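PDB 5JUF: transcriptional regulator, which probably activates competence genes in Streptococcus thermophilus as the quorum-sensing, DNA-binding receptor ComR of the ComRS cell-to-cell communication system, captured here in its apo form. Local coordinates for residues 166-169 against 170-174; 221-224 against 225-228; 214-217 against 218-222. One frame throughout, in Å; residues are numbered along the deposited sequence.

Contact 1. Residues 166-169 against 170-174; sequences IDYY and FFHLY
The edge of the H172 imidazole is turned to one face of the Y168 ring, an edge-to-face pair with planes at 85° and centroids 5.1 Å apart. Beside it the F171 ring runs nearly parallel to that of Y168 but is slid so far along that the two hardly overlap, meeting where F171 CD2 comes 3.7 Å from Y168 CE1. Y168, F171 and H172 thus make an aromatic cluster on the last turns of helix 160-173, in the TPR-like helical region of ComR. Y145 of helix 139-152 and W135 of the loop before it stack on H172. The F170 ring carries the carbonyl oxygen of I166 over one face, while its far rim, at CE2, touches I166 CG2 at 3.5 Å; both side chains point the same way, and F170 packs on A212, I213 and L216 of helix 200-219. Y169 and F170 meet at a slant, Y169 CE2 lying 3.6 Å from F170 CE1. CG anti to the backbone N (chi1 159°) slopes the Y169 ring toward the C-terminal end of the helix, where CZ and OH rest on L173 CD1.

Both nitrogens of the H172 ring are engaged: ND1 donates to Y168 O and NE2 bonds to the E142 carboxylate. With an acceptor at each nitrogen the imidazole may be doubly protonated, a charge E142 would favour. The Y168 hydroxyl is likewise held, by N128. Y168 O is gripped twice by one residue, from opposite faces of its carbonyl plane: by the H172 backbone N, and by H172 ND1, which reaches it at 2.8 Å within the imidazole plane.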
ATOM      1  N   ILE A 166       2.939  -2.584   1.756  1.00 22.94           N
ATOM      2  CA  ILE A 166       2.424  -3.573   2.703  1.00 28.89           C
ATOM      3  C   ILE A 166       1.153  -4.230   2.166  1.00 24.61           C
ATOM      4  O   ILE A 166       0.935  -5.439   2.343  1.00 25.55           O
ATOM      5  CB  ILE A 166       2.209  -2.906   4.075  1.00 24.42           C
ATOM      6  CG1 ILE A 166       3.571  -2.692   4.767  1.00 22.52           C
ATOM      7  CG2 ILE A 166       1.253  -3.729   4.971  1.00 26.35           C
ATOM      8  CD1 ILE A 166       3.472  -1.849   6.013  1.00 22.79           C
ATOM      9  N   ASP A 167       0.294  -3.450   1.501  1.00 23.77           N
ATOM     10  CA  ASP A 167      -0.884  -4.023   0.848  1.00 27.75           C
ATOM     11  C   ASP A 167      -0.485  -5.041  -0.217  1.00 29.26           C
ATOM     12  O   ASP A 167      -1.126  -6.088  -0.351  1.00 24.15           O
ATOM     13  CB  ASP A 167      -1.733  -2.898   0.237  1.00 27.06           C
ATOM     14  CG  ASP A 167      -3.188  -3.314  -0.054  1.00 35.62           C
ATOM     15  OD1 ASP A 167      -3.667  -4.343   0.461  1.00 35.10           O
ATOM     16  OD2 ASP A 167      -3.865  -2.568  -0.787  1.00 38.10           O
ATOM     17  N   TYR A 168       0.584  -4.765  -0.978  1.00 22.11           N
ATOM     18  CA  TYR A 168       1.018  -5.736  -1.980  1.00 26.23           C
ATOM     19  C   TYR A 168       1.581  -6.997  -1.329  1.00 23.49           C
ATOM     20  O   TYR A 168       1.433  -8.096  -1.878  1.00 21.87           O
ATOM     21  CB  TYR A 168       2.052  -5.101  -2.912  1.00 22.90           C
ATOM     22  CG  TYR A 168       2.171  -5.751  -4.272  1.00 25.83           C
ATOM     23  CD1 TYR A 168       1.047  -5.973  -5.050  1.00 27.74           C
ATOM     24  CD2 TYR A 168       3.408  -6.102  -4.793  1.00 23.25           C
ATOM     25  CE1 TYR A 168       1.140  -6.539  -6.317  1.00 29.73           C
ATOM     26  CE2 TYR A 168       3.522  -6.677  -6.077  1.00 23.95           C
ATOM     27  CZ  TYR A 168       2.375  -6.899  -6.826  1.00 23.06           C
ATOM     28  OH  TYR A 168       2.451  -7.458  -8.092  1.00 26.52           O
ATOM     29  N   TYR A 169       2.221  -6.854  -0.162  1.00 26.63           N
ATOM     30  CA  TYR A 169       2.629  -8.013   0.633  1.00 27.56           C
ATOM     31  C   TYR A 169       1.421  -8.858   1.047  1.00 23.58           C
ATOM     32  O   TYR A 169       1.420 -10.085   0.878  1.00 27.95           O
ATOM     33  CB  TYR A 169       3.423  -7.538   1.850  1.00 26.68           C
ATOM     34  CG  TYR A 169       3.499  -8.508   3.024  1.00 29.26           C
ATOM     35  CD1 TYR A 169       4.106  -9.756   2.897  1.00 28.43           C
ATOM     36  CD2 TYR A 169       2.982  -8.158   4.265  1.00 28.12           C
ATOM     37  CE1 TYR A 169       4.188 -10.631   3.976  1.00 25.64           C
ATOM     38  CE2 TYR A 169       3.062  -9.037   5.354  1.00 28.04           C
ATOM     39  CZ  TYR A 169       3.672 -10.269   5.192  1.00 28.48           C
ATOM     40  OH  TYR A 169       3.763 -11.132   6.262  1.00 29.82           O
ATOM     41  N   PHE A 170       0.362  -8.219   1.551  1.00 26.47           N
ATOM     42  CA  PHE A 170      -0.854  -8.975   1.876  1.00 28.34           C
ATOM     43  C   PHE A 170      -1.426  -9.668   0.638  1.00 28.33           C
ATOM     44  O   PHE A 170      -1.929 -10.798   0.723  1.00 26.79           O
ATOM     45  CB  PHE A 170      -1.903  -8.053   2.508  1.00 25.03           C
ATOM     46  CG  PHE A 170      -1.499  -7.493   3.844  1.00 25.62           C
ATOM     47  CD1 PHE A 170      -0.645  -8.198   4.680  1.00 27.13           C
ATOM     48  CD2 PHE A 170      -1.964  -6.254   4.257  1.00 26.47           C
ATOM     49  CE1 PHE A 170      -0.269  -7.682   5.909  1.00 30.92           C
ATOM     50  CE2 PHE A 170      -1.584  -5.737   5.489  1.00 24.96           C
ATOM     51  CZ  PHE A 170      -0.743  -6.449   6.310  1.00 26.87           C
ATOM     52  N   PHE A 171      -1.341  -9.006  -0.524  1.00 27.64           N
ATOM     53  CA  PHE A 171      -1.742  -9.609  -1.797  1.00 27.79           C
ATOM     54  C   PHE A 171      -0.954 -10.888  -2.085  1.00 31.12           C
ATOM     55  O   PHE A 171      -1.513 -11.861  -2.607  1.00 29.38           O
ATOM     56  CB  PHE A 171      -1.560  -8.558  -2.906  1.00 25.78           C
ATOM     57  CG  PHE A 171      -2.143  -8.931  -4.261  1.00 31.33           C
ATOM     58  CD1 PHE A 171      -3.522  -9.019  -4.451  1.00 33.18           C
ATOM     59  CD2 PHE A 171      -1.310  -9.094  -5.364  1.00 30.20           C
ATOM     60  CE1 PHE A 171      -4.047  -9.317  -5.702  1.00 36.70           C
ATOM     61  CE2 PHE A 171      -1.829  -9.384  -6.626  1.00 35.60           C
ATOM     62  CZ  PHE A 171      -3.202  -9.506  -6.789  1.00 36.13           C
ATOM     63  N   HIS A 172       0.343 -10.923  -1.736  1.00 29.44           N
ATOM     64  CA  HIS A 172       1.112 -12.166  -1.881  1.00 30.80           C
ATOM     65  C   HIS A 172       0.579 -13.274  -0.974  1.00 31.85           C
ATOM     66  O   HIS A 172       0.734 -14.462  -1.282  1.00 32.64           O
ATOM     67  CB  HIS A 172       2.598 -11.952  -1.554  1.00 26.83           C
ATOM     68  CG  HIS A 172       3.382 -11.264  -2.631  1.00 34.16           C
ATOM     69  ND1 HIS A 172       3.128  -9.970  -3.031  1.00 36.00           N
ATOM     70  CD2 HIS A 172       4.446 -11.681  -3.359  1.00 39.04           C
ATOM     71  CE1 HIS A 172       3.992  -9.623  -3.968  1.00 32.09           C
ATOM     72  NE2 HIS A 172       4.802 -10.643  -4.187  1.00 34.13           N
ATOM     73  N   LEU A 173      -0.027 -12.914   0.153  1.00 32.21           N
ATOM     74  CA  LEU A 173      -0.481 -13.909   1.120  1.00 33.67           C
ATOM     75  C   LEU A 173      -1.884 -14.431   0.838  1.00 36.13           C
ATOM     76  O   LEU A 173      -2.305 -15.396   1.486  1.00 33.36           O
ATOM     77  CB  LEU A 173      -0.449 -13.329   2.537  1.00 31.56           C
ATOM     78  CG  LEU A 173       0.900 -12.858   3.076  1.00 36.63           C
ATOM     79  CD1 LEU A 173       0.752 -12.508   4.557  1.00 35.43           C
ATOM     80  CD2 LEU A 173       1.982 -13.899   2.860  1.00 32.30           C
ATOM     81  N   TYR A 174      -2.603 -13.824  -0.104  1.00 40.99           N
ATOM     82  CA  TYR A 174      -3.985 -14.194  -0.397  1.00 37.72           C
ATOM     83  C   TYR A 174      -4.101 -15.675  -0.752  1.00 39.89           C
ATOM     84  O   TYR A 174      -3.429 -16.162  -1.666  1.00 37.05           O
ATOM     85  CB  TYR A 174      -4.496 -13.327  -1.544  1.00 41.74           C
ATOM     86  CG  TYR A 174      -5.931 -13.582  -1.939  1.00 48.13           C
ATOM     87  CD1 TYR A 174      -6.971 -12.956  -1.272  1.00 50.32           C
ATOM     88  CD2 TYR A 174      -6.243 -14.439  -2.990  1.00 55.40           C
ATOM     89  CE1 TYR A 174      -8.280 -13.178  -1.631  1.00 58.07           C
ATOM     90  CE2 TYR A 174      -7.553 -14.667  -3.357  1.00 57.88           C
ATOM     91  CZ  TYR A 174      -8.566 -14.033  -2.672  1.00 60.06           C
ATOM     92  OH  TYR A 174      -9.874 -14.247  -3.020  1.00 65.47           O
TER

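Contact 2. Residues 221-224 against 225-228; sequences NSFS and DFLT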
ATOM      1  N   ASN A 221      -7.503 -18.565  10.747  1.00 44.18           N
ATOM      2  CA  ASN A 221      -8.107 -18.856  12.049  1.00 41.00           C
ATOM      3  C   ASN A 221      -7.208 -18.408  13.200  1.00 44.72           C
ATOM      4  O   ASN A 221      -6.982 -19.137  14.166  1.00 49.69           O
ATOM      5  CB  ASN A 221      -8.448 -20.342  12.177  1.00 46.77           C
ATOM      6  CG  ASN A 221      -9.405 -20.614  13.319  1.00 58.67           C
ATOM      7  OD1 ASN A 221     -10.509 -20.069  13.353  1.00 63.34           O
ATOM      8  ND2 ASN A 221      -8.992 -21.459  14.262  1.00 65.36           N
ATOM      9  N   SER A 222      -6.692 -17.185  13.088  1.00 42.06           N
ATOM     10  CA  SER A 222      -5.760 -16.609  14.056  1.00 45.96           C
ATOM     11  C   SER A 222      -6.341 -15.276  14.522  1.00 49.61           C
ATOM     12  O   SER A 222      -6.198 -14.261  13.833  1.00 45.89           O
ATOM     13  CB  SER A 222      -4.376 -16.428  13.426  1.00 51.85           C
ATOM     14  OG  SER A 222      -3.492 -15.734  14.291  1.00 52.65           O
ATOM     15  N   PHE A 223      -6.981 -15.265  15.693  1.00 41.26           N
ATOM     16  CA  PHE A 223      -7.766 -14.116  16.122  1.00 45.19           C
ATOM     17  C   PHE A 223      -7.108 -13.286  17.217  1.00 47.10           C
ATOM     18  O   PHE A 223      -7.769 -12.417  17.800  1.00 43.73           O
ATOM     19  CB  PHE A 223      -9.152 -14.575  16.568  1.00 45.70           C
ATOM     20  CG  PHE A 223     -10.030 -14.982  15.431  1.00 43.97           C
ATOM     21  CD1 PHE A 223     -10.731 -14.027  14.707  1.00 43.90           C
ATOM     22  CD2 PHE A 223     -10.137 -16.313  15.062  1.00 44.49           C
ATOM     23  CE1 PHE A 223     -11.540 -14.398  13.638  1.00 43.80           C
ATOM     24  CE2 PHE A 223     -10.946 -16.694  14.003  1.00 42.78           C
ATOM     25  CZ  PHE A 223     -11.651 -15.737  13.291  1.00 39.36           C
ATOM     26  N   SER A 224      -5.829 -13.509  17.504  1.00 43.47           N
ATOM     27  CA  SER A 224      -5.116 -12.597  18.384  1.00 46.23           C
ATOM     28  C   SER A 224      -5.131 -11.195  17.789  1.00 38.10           C
ATOM     29  O   SER A 224      -4.960 -11.015  16.579  1.00 38.97           O
ATOM     30  CB  SER A 224      -3.676 -13.071  18.594  1.00 56.42           C
ATOM     31  OG  SER A 224      -2.984 -13.138  17.357  1.00 64.23           O
ATOM     32  N   ASP A 225      -5.383 -10.200  18.645  1.00 45.83           N
ATOM     33  CA  ASP A 225      -5.432  -8.787  18.266  1.00 45.54           C
ATOM     34  C   ASP A 225      -6.536  -8.475  17.257  1.00 42.01           C
ATOM     35  O   ASP A 225      -6.518  -7.402  16.648  1.00 38.58           O
ATOM     36  CB  ASP A 225      -4.090  -8.304  17.695  1.00 38.87           C
ATOM     37  CG  ASP A 225      -2.937  -8.545  18.635  1.00 53.60           C
ATOM     38  OD1 ASP A 225      -3.064  -8.218  19.834  1.00 55.80           O
ATOM     39  OD2 ASP A 225      -1.904  -9.068  18.168  1.00 61.18           O
ATOM     40  N   PHE A 226      -7.493  -9.386  17.047  1.00 40.49           N
ATOM     41  CA  PHE A 226      -8.526  -9.139  16.038  1.00 41.56           C
ATOM     42  C   PHE A 226      -9.414  -7.968  16.437  1.00 40.91           C
ATOM     43  O   PHE A 226      -9.785  -7.146  15.591  1.00 35.93           O
ATOM     44  CB  PHE A 226      -9.378 -10.391  15.810  1.00 40.53           C
ATOM     45  CG  PHE A 226     -10.277 -10.310  14.598  1.00 37.02           C
ATOM     46  CD1 PHE A 226     -11.561  -9.778  14.692  1.00 31.92           C
ATOM     47  CD2 PHE A 226      -9.836 -10.769  13.361  1.00 31.25           C
ATOM     48  CE1 PHE A 226     -12.378  -9.701  13.574  1.00 34.99           C
ATOM     49  CE2 PHE A 226     -10.651 -10.698  12.239  1.00 31.84           C
ATOM     50  CZ  PHE A 226     -11.926 -10.161  12.347  1.00 35.98           C
ATOM     51  N   LEU A 227      -9.771  -7.881  17.720  1.00 41.23           N
ATOM     52  CA  LEU A 227     -10.570  -6.751  18.178  1.00 45.47           C
ATOM     53  C   LEU A 227      -9.792  -5.448  18.094  1.00 37.13           C
ATOM     54  O   LEU A 227     -10.390  -4.381  17.925  1.00 40.71           O
ATOM     55  CB  LEU A 227     -11.055  -7.001  19.602  1.00 42.82           C
ATOM     56  CG  LEU A 227     -12.066  -8.147  19.685  1.00 46.50           C
ATOM     57  CD1 LEU A 227     -12.644  -8.257  21.086  1.00 51.95           C
ATOM     58  CD2 LEU A 227     -13.163  -7.956  18.641  1.00 43.17           C
ATOM     59  N   THR A 228      -8.464  -5.517  18.200  1.00 40.30           N
ATOM     60  CA  THR A 228      -7.625  -4.344  17.969  1.00 41.85           C
ATOM     61  C   THR A 228      -7.727  -3.865  16.529  1.00 35.18           C
ATOM     62  O   THR A 228      -7.798  -2.659  16.273  1.00 34.43           O
ATOM     63  CB  THR A 228      -6.173  -4.671  18.320  1.00 39.63           C
ATOM     64  OG1 THR A 228      -6.123  -5.188  19.649  1.00 47.60           O
ATOM     65  CG2 THR A 228      -5.289  -3.429  18.216  1.00 37.65           C
TER
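F223 and F226 pack side by side across a type II beta turn, and this aromatic pair is the tight half of the contact. The edge of the F223 ring is directed at one face of F226, with planes at 60° and centroids 5.2 Å apart; F223 CD1 makes the nearest approach, 3.6 Å from F226 CD2, over the rim of that face. F226 has CG anti to its own N (chi1 -168°), which swings its ring back over the turn to meet F223. Below the rings the backbone closes the turn: F226 N donates to F223 O at 3.1 Å, coming from well above the carbonyl plane. Both rings are buried, F223 against Y256 and L259 of helix 246-260 and F226 against A214 and I218 of helix 200-219.

The corner residues S224 and D225 form the solvent side. Their side chains lie on the other side of the turn from the rings, and S224 also touches E185 of helix 181-192. D225 adopts the positive phi (62°) expected at the third position of a type II turn. It occupies the N-cap position of helix 226-240, but its carboxylate makes no capping bond.

The apolar rings and the single backbone bond therefore hold the turn from its buried side, whereas the exposed S224 and D225 side chains make no bond across it; the polar corner is engaged through its main chain, S224 O accepting from K217 NZ.

Contact 3. Residues 214-217 against 218-222; sequences AALK and IFHNS
L216 and H220, one helical turn apart, lie side by side and point the same way, while K217 sends its chain off in another direction, alongside the backbone of S222. The L216-H220 contact is light, with L216 CD2 4.2 Å from H220 CE1. L216 O sits over one face of the H220 ring, 3.3 Å from CG, and accepts a hydrogen bond from H220 N at 2.7 Å. Y179 also stacks on the imidazole, and L216 reaches on to F170 and L173 of helix 160-173.

K217 is the main side chain on the other flank. Its CB, CG and CD pass along S222 O, the closest being CB at 3.2 Å. This carbonyl oxygen is buried beside the aliphatic chain and has no hydrogen-bonding partner in the model. The chain is extended until its last torsion, where it bends (chi4 -78°) and turns NZ to S224 O. I218 leans back along the helix, its CG1 3.5 Å from A214 O, and packs on F226 and L259.

Regular helical bonding gives out here. The bonds four residues back run from I218 N to A214 O and F219 N to A215 O on through H220 N to L216 O; after that S222 N reaches back five residues to K217 O at 2.9 Å in a nearly straight bond (170°), and N221 N bonds to I218 O. With N221 at positive phi (51°), these two bonds make a Schellman motif, the C-terminal cap that ends helix 200-219 and turns the chain toward helix 226-240.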
ATOM      1  N   ALA A 214      -7.629  -8.312   8.665  1.00 24.46           N
ATOM      2  CA  ALA A 214      -8.773  -9.034   9.224  1.00 30.28           C
ATOM      3  C   ALA A 214      -9.128 -10.253   8.375  1.00 29.03           C
ATOM      4  O   ALA A 214      -9.385 -11.339   8.908  1.00 28.80           O
ATOM      5  CB  ALA A 214      -9.970  -8.085   9.345  1.00 25.90           C
ATOM      6  N   ALA A 215      -9.140 -10.097   7.052  1.00 26.98           N
ATOM      7  CA  ALA A 215      -9.517 -11.210   6.188  1.00 29.24           C
ATOM      8  C   ALA A 215      -8.505 -12.351   6.271  1.00 34.29           C
ATOM      9  O   ALA A 215      -8.892 -13.525   6.294  1.00 28.98           O
ATOM     10  CB  ALA A 215      -9.678 -10.732   4.743  1.00 27.29           C
ATOM     11  N   LEU A 216      -7.207 -12.034   6.334  1.00 32.38           N
ATOM     12  CA  LEU A 216      -6.208 -13.096   6.461  1.00 31.43           C
ATOM     13  C   LEU A 216      -6.293 -13.792   7.820  1.00 34.44           C
ATOM     14  O   LEU A 216      -6.074 -15.006   7.916  1.00 34.24           O
ATOM     15  CB  LEU A 216      -4.809 -12.521   6.231  1.00 27.29           C
ATOM     16  CG  LEU A 216      -4.488 -12.195   4.773  1.00 28.80           C
ATOM     17  CD1 LEU A 216      -3.308 -11.241   4.698  1.00 33.45           C
ATOM     18  CD2 LEU A 216      -4.216 -13.477   3.965  1.00 33.19           C
ATOM     19  N   LYS A 217      -6.615 -13.044   8.881  1.00 29.43           N
ATOM     20  CA  LYS A 217      -6.731 -13.652  10.203  1.00 31.99           C
ATOM     21  C   LYS A 217      -7.886 -14.641  10.253  1.00 38.20           C
ATOM     22  O   LYS A 217      -7.750 -15.738  10.808  1.00 37.33           O
ATOM     23  CB  LYS A 217      -6.898 -12.570  11.268  1.00 32.54           C
ATOM     24  CG  LYS A 217      -5.596 -11.876  11.662  1.00 39.66           C
ATOM     25  CD  LYS A 217      -5.838 -10.881  12.794  1.00 41.44           C
ATOM     26  CE  LYS A 217      -4.516 -10.388  13.380  1.00 39.30           C
ATOM     27  NZ  LYS A 217      -3.933 -11.421  14.288  1.00 39.40           N
ATOM     28  N   ILE A 218      -9.036 -14.262   9.685  1.00 39.27           N
ATOM     29  CA  ILE A 218     -10.140 -15.202   9.514  1.00 43.08           C
ATOM     30  C   ILE A 218      -9.678 -16.417   8.716  1.00 42.44           C
ATOM     31  O   ILE A 218      -9.867 -17.563   9.131  1.00 41.75           O
ATOM     32  CB  ILE A 218     -11.339 -14.498   8.847  1.00 37.43           C
ATOM     33  CG1 ILE A 218     -11.959 -13.472   9.805  1.00 34.91           C
ATOM     34  CG2 ILE A 218     -12.420 -15.513   8.437  1.00 32.59           C
ATOM     35  CD1 ILE A 218     -12.979 -12.565   9.139  1.00 33.48           C
ATOM     36  N   PHE A 219      -9.036 -16.181   7.568  1.00 39.77           N
ATOM     37  CA  PHE A 219      -8.534 -17.283   6.743  1.00 39.66           C
ATOM     38  C   PHE A 219      -7.597 -18.207   7.527  1.00 39.73           C
ATOM     39  O   PHE A 219      -7.706 -19.437   7.436  1.00 40.97           O
ATOM     40  CB  PHE A 219      -7.837 -16.708   5.504  1.00 35.91           C
ATOM     41  CG  PHE A 219      -7.279 -17.750   4.582  1.00 41.03           C
ATOM     42  CD1 PHE A 219      -8.120 -18.626   3.916  1.00 40.70           C
ATOM     43  CD2 PHE A 219      -5.912 -17.842   4.366  1.00 42.38           C
ATOM     44  CE1 PHE A 219      -7.608 -19.596   3.068  1.00 46.58           C
ATOM     45  CE2 PHE A 219      -5.392 -18.809   3.517  1.00 48.04           C
ATOM     46  CZ  PHE A 219      -6.246 -19.692   2.868  1.00 45.95           C
ATOM     47  N   HIS A 220      -6.673 -17.645   8.306  1.00 38.48           N
ATOM     48  CA  HIS A 220      -5.726 -18.461   9.064  1.00 40.84           C
ATOM     49  C   HIS A 220      -6.259 -18.908  10.417  1.00 43.34           C
ATOM     50  O   HIS A 220      -5.519 -19.546  11.171  1.00 46.85           O
ATOM     51  CB  HIS A 220      -4.416 -17.701   9.294  1.00 43.48           C
ATOM     52  CG  HIS A 220      -3.715 -17.302   8.037  1.00 48.62           C
ATOM     53  ND1 HIS A 220      -2.976 -16.142   7.936  1.00 47.73           N
ATOM     54  CD2 HIS A 220      -3.617 -17.917   6.836  1.00 52.84           C
ATOM     55  CE1 HIS A 220      -2.463 -16.054   6.721  1.00 48.02           C
ATOM     56  NE2 HIS A 220      -2.840 -17.116   6.033  1.00 54.31           N
ATOM     57  N   ASN A 221      -7.503 -18.565  10.747  1.00 44.18           N
ATOM     58  CA  ASN A 221      -8.107 -18.856  12.049  1.00 41.00           C
ATOM     59  C   ASN A 221      -7.208 -18.408  13.200  1.00 44.72           C
ATOM     60  O   ASN A 221      -6.982 -19.137  14.166  1.00 49.69           O
ATOM     61  CB  ASN A 221      -8.448 -20.342  12.177  1.00 46.77           C
ATOM     62  CG  ASN A 221      -9.405 -20.614  13.319  1.00 58.67           C
ATOM     63  OD1 ASN A 221     -10.509 -20.069  13.353  1.00 63.34           O
ATOM     64  ND2 ASN A 221      -8.992 -21.459  14.262  1.00 65.36           N
ATOM     65  N   SER A 222      -6.692 -17.185  13.088  1.00 42.06           N
ATOM     66  CA  SER A 222      -5.760 -16.609  14.056  1.00 45.96           C
ATOM     67  C   SER A 222      -6.341 -15.276  14.522  1.00 49.61           C
ATOM     68  O   SER A 222      -6.198 -14.261  13.833  1.00 45.89           O
ATOM     69  CB  SER A 222      -4.376 -16.428  13.426  1.00 51.85           C
ATOM     70  OG  SER A 222      -3.492 -15.734  14.291  1.00 52.65           O
TER

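Overall arrangement
All three contacts belong to the TPR-like helical region of ComR. Contact 1, near the end of helix 160-173, comes first along the chain; contact 3 closes helix 200-219, and contact 2 continues from it, sharing N221 and S222, into helix 226-240. Contacts 2 and 3 touch, their centres about 8 Å apart. Contact 1 is centred about 13 Å from contact 3 and meets it through L216, but only comes within about 11 Å of contact 2 at the nearest atoms. Helix 200-219 thus packs against helix 160-173 on contact 1's side and leads through its C-terminal cap into helix 226-240.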